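Local structure of beta 1-3 glucanase (Clostridium beijerinckii NCIMB 8052, 5H4E) at residues H42-I50 with Q83-I92. The protein probably hydrolyses beta-1,3-glucans, as a glucanase domain of glycoside hydrolase family 64. Numbering follows the deposited sequence.
Sequences HVDLNGNLI and QQSYAYIPKI
L45 meets Q84 where two sheets join, a worked example of a turn docked on a sheet edge: the type I turn D44-G47 closes the hairpin of strands 40-43 and 49-51, part of the antiparallel sheet, against strand 86-92, an outermost strand of the mixed sheet. At chi1 -175° the Q84 chain leaves the backbone trans and extended, bringing its amide alongside L45. Q84 NE2 donates to L45 O at 3.0 Å, almost straight (178°), on a lone pair in the carbonyl plane. The second N-H goes to Y86 O, 2.9 Å from Q84 NE2, so both amide protons are engaged and the group's rotation is fixed. L45 CD1 meets Q83 NE2 (3.6 Å), the side chains crossing at about a right angle.

The Y88 ring turns its edge to L45 O, with Y88 CD2 3.6 Å away, while G47 CA makes a CA-H...O contact with Y88 O (3.3 Å). A water bridges D44 O and Y88 N. L49 CD2 reaches P90 CG (3.7 Å) and I92 CD1 (3.8 Å); V43 CG2 joins this apolar patch from the other strand. D44 OD1 accepts from N46 N, an Asx turn, and from N48 N on the opposite carboxylate face, probably stiffening the turn. Directional polar bonds thus hold the turn, while apolar packing covers the start of strand 49-51.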
# COMPACT_ATOMS: atom_id res chain seq x y z
N HIS A 42 3.16 -18.05 7.44
CA HIS A 42 4.37 -17.61 6.75
C HIS A 42 4.74 -18.71 5.77
O HIS A 42 4.47 -19.89 6.01
CB HIS A 42 5.51 -17.34 7.72
CG HIS A 42 5.87 -18.52 8.56
ND1 HIS A 42 7.02 -19.26 8.36
CD2 HIS A 42 5.24 -19.08 9.62
CE1 HIS A 42 7.07 -20.23 9.25
NE2 HIS A 42 6.01 -20.14 10.03
N VAL A 43 5.35 -18.31 4.66
CA VAL A 43 5.70 -19.25 3.61
C VAL A 43 7.10 -19.79 3.84
O VAL A 43 8.05 -19.01 4.01
CB VAL A 43 5.62 -18.58 2.22
CG1 VAL A 43 5.81 -19.61 1.12
CG2 VAL A 43 4.32 -17.86 2.06
N ASP A 44 7.26 -21.11 3.83
CA ASP A 44 8.60 -21.64 4.04
C ASP A 44 9.34 -21.64 2.70
O ASP A 44 8.84 -21.09 1.71
CB ASP A 44 8.56 -23.04 4.71
CG ASP A 44 8.00 -24.16 3.81
OD1 ASP A 44 7.83 -23.98 2.59
OD2 ASP A 44 7.74 -25.27 4.35
N LEU A 45 10.52 -22.25 2.67
CA LEU A 45 11.36 -22.17 1.48
C LEU A 45 10.83 -23.02 0.31
O LEU A 45 11.30 -22.89 -0.82
CB LEU A 45 12.79 -22.57 1.81
CG LEU A 45 13.54 -21.68 2.80
CD1 LEU A 45 14.95 -22.21 3.03
CD2 LEU A 45 13.56 -20.23 2.31
N ASN A 46 9.86 -23.88 0.58
CA ASN A 46 9.32 -24.72 -0.49
C ASN A 46 7.89 -24.36 -0.87
O ASN A 46 7.23 -25.10 -1.60
CB ASN A 46 9.41 -26.20 -0.09
CG ASN A 46 10.83 -26.64 0.20
OD1 ASN A 46 11.69 -26.61 -0.68
ND2 ASN A 46 11.07 -27.06 1.43
N GLY A 47 7.39 -23.23 -0.37
CA GLY A 47 6.07 -22.78 -0.75
C GLY A 47 4.91 -23.26 0.11
O GLY A 47 3.75 -23.03 -0.22
N ASN A 48 5.21 -23.94 1.21
CA ASN A 48 4.15 -24.36 2.14
C ASN A 48 3.64 -23.22 3.01
O ASN A 48 4.42 -22.39 3.47
CB ASN A 48 4.67 -25.49 3.04
CG ASN A 48 5.12 -26.69 2.26
OD1 ASN A 48 4.30 -27.38 1.65
ND2 ASN A 48 6.43 -26.95 2.25
N LEU A 49 2.33 -23.19 3.25
CA LEU A 49 1.76 -22.16 4.12
C LEU A 49 1.77 -22.67 5.56
O LEU A 49 0.86 -23.37 5.98
CB LEU A 49 0.35 -21.78 3.68
CG LEU A 49 0.23 -21.25 2.25
CD1 LEU A 49 -1.17 -20.71 2.00
CD2 LEU A 49 1.29 -20.20 1.96
N ILE A 50 2.80 -22.31 6.32
CA ILE A 50 2.93 -22.76 7.72
C ILE A 50 2.17 -21.83 8.66
O ILE A 50 2.48 -20.64 8.73
CB ILE A 50 4.38 -22.81 8.19
CG1 ILE A 50 5.27 -23.50 7.15
CG2 ILE A 50 4.47 -23.52 9.53
CD1 ILE A 50 4.88 -24.96 6.89
N GLN A 83 21.04 -17.44 1.11
CA GLN A 83 20.53 -18.79 1.35
C GLN A 83 19.57 -19.22 0.24
O GLN A 83 19.71 -20.28 -0.34
CB GLN A 83 19.83 -18.91 2.71
CG GLN A 83 19.11 -20.25 2.89
CD GLN A 83 18.65 -20.53 4.33
OE1 GLN A 83 18.75 -19.66 5.20
NE2 GLN A 83 18.14 -21.73 4.57
N GLN A 84 18.57 -18.38 -0.04
CA GLN A 84 17.66 -18.64 -1.14
C GLN A 84 17.12 -17.29 -1.64
O GLN A 84 16.53 -16.54 -0.86
CB GLN A 84 16.51 -19.55 -0.72
CG GLN A 84 15.59 -19.96 -1.87
CD GLN A 84 14.63 -21.08 -1.50
OE1 GLN A 84 15.05 -22.16 -1.08
NE2 GLN A 84 13.34 -20.82 -1.63
N SER A 85 17.34 -17.00 -2.92
CA SER A 85 17.08 -15.66 -3.45
C SER A 85 15.66 -15.52 -3.99
O SER A 85 15.27 -14.45 -4.46
CB SER A 85 18.08 -15.33 -4.56
OG SER A 85 17.89 -16.21 -5.67
N TYR A 86 14.91 -16.61 -3.94
CA TYR A 86 13.57 -16.65 -4.51
C TYR A 86 12.62 -17.33 -3.53
O TYR A 86 13.03 -18.11 -2.67
CB TYR A 86 13.58 -17.40 -5.84
CG TYR A 86 14.16 -18.79 -5.70
CD1 TYR A 86 15.53 -19.00 -5.83
CD2 TYR A 86 13.36 -19.88 -5.38
CE1 TYR A 86 16.09 -20.27 -5.66
CE2 TYR A 86 13.90 -21.16 -5.20
CZ TYR A 86 15.26 -21.35 -5.35
OH TYR A 86 15.81 -22.60 -5.19
N ALA A 87 11.33 -17.04 -3.69
CA ALA A 87 10.27 -17.68 -2.94
C ALA A 87 9.29 -18.38 -3.89
O ALA A 87 9.06 -17.92 -5.01
CB ALA A 87 9.54 -16.66 -2.09
N TYR A 88 8.73 -19.50 -3.44
CA TYR A 88 7.57 -20.11 -4.12
C TYR A 88 6.32 -19.73 -3.37
O TYR A 88 6.30 -19.80 -2.15
CB TYR A 88 7.67 -21.64 -4.17
CG TYR A 88 8.89 -22.19 -4.86
CD1 TYR A 88 9.00 -22.13 -6.25
CD2 TYR A 88 9.90 -22.82 -4.14
CE1 TYR A 88 10.10 -22.67 -6.89
CE2 TYR A 88 11.00 -23.35 -4.77
CZ TYR A 88 11.09 -23.28 -6.15
OH TYR A 88 12.17 -23.79 -6.81
N ILE A 89 5.26 -19.33 -4.07
CA ILE A 89 3.96 -19.20 -3.41
C ILE A 89 2.91 -20.07 -4.08
O ILE A 89 2.93 -20.26 -5.31
CB ILE A 89 3.42 -17.73 -3.36
CG1 ILE A 89 3.34 -17.13 -4.76
CG2 ILE A 89 4.28 -16.86 -2.46
CD1 ILE A 89 2.41 -15.93 -4.84
N PRO A 90 2.00 -20.64 -3.27
CA PRO A 90 0.79 -21.29 -3.74
C PRO A 90 -0.31 -20.24 -3.73
O PRO A 90 0.01 -19.09 -3.45
CB PRO A 90 0.55 -22.36 -2.68
CG PRO A 90 0.94 -21.66 -1.42
CD PRO A 90 2.12 -20.74 -1.80
N LYS A 91 -1.56 -20.61 -4.03
CA LYS A 91 -2.68 -19.70 -3.83
C LYS A 91 -2.59 -19.13 -2.41
O LYS A 91 -2.24 -19.86 -1.48
CB LYS A 91 -4.02 -20.41 -4.04
CG LYS A 91 -4.25 -20.96 -5.44
CD LYS A 91 -4.53 -19.86 -6.42
CE LYS A 91 -4.93 -20.44 -7.79
NZ LYS A 91 -6.13 -21.33 -7.70
N ILE A 92 -2.86 -17.83 -2.27
CA ILE A 92 -2.66 -17.16 -0.98
C ILE A 92 -3.36 -15.81 -1.01
O ILE A 92 -3.50 -15.19 -2.07
CB ILE A 92 -1.14 -16.98 -0.66
CG1 ILE A 92 -0.91 -16.54 0.79
CG2 ILE A 92 -0.48 -16.01 -1.65
CD1 ILE A 92 0.56 -16.55 1.21
O HOH W 1 8.76 -20.11 -0.74
O HOH W 2 13.80 -24.57 -1.59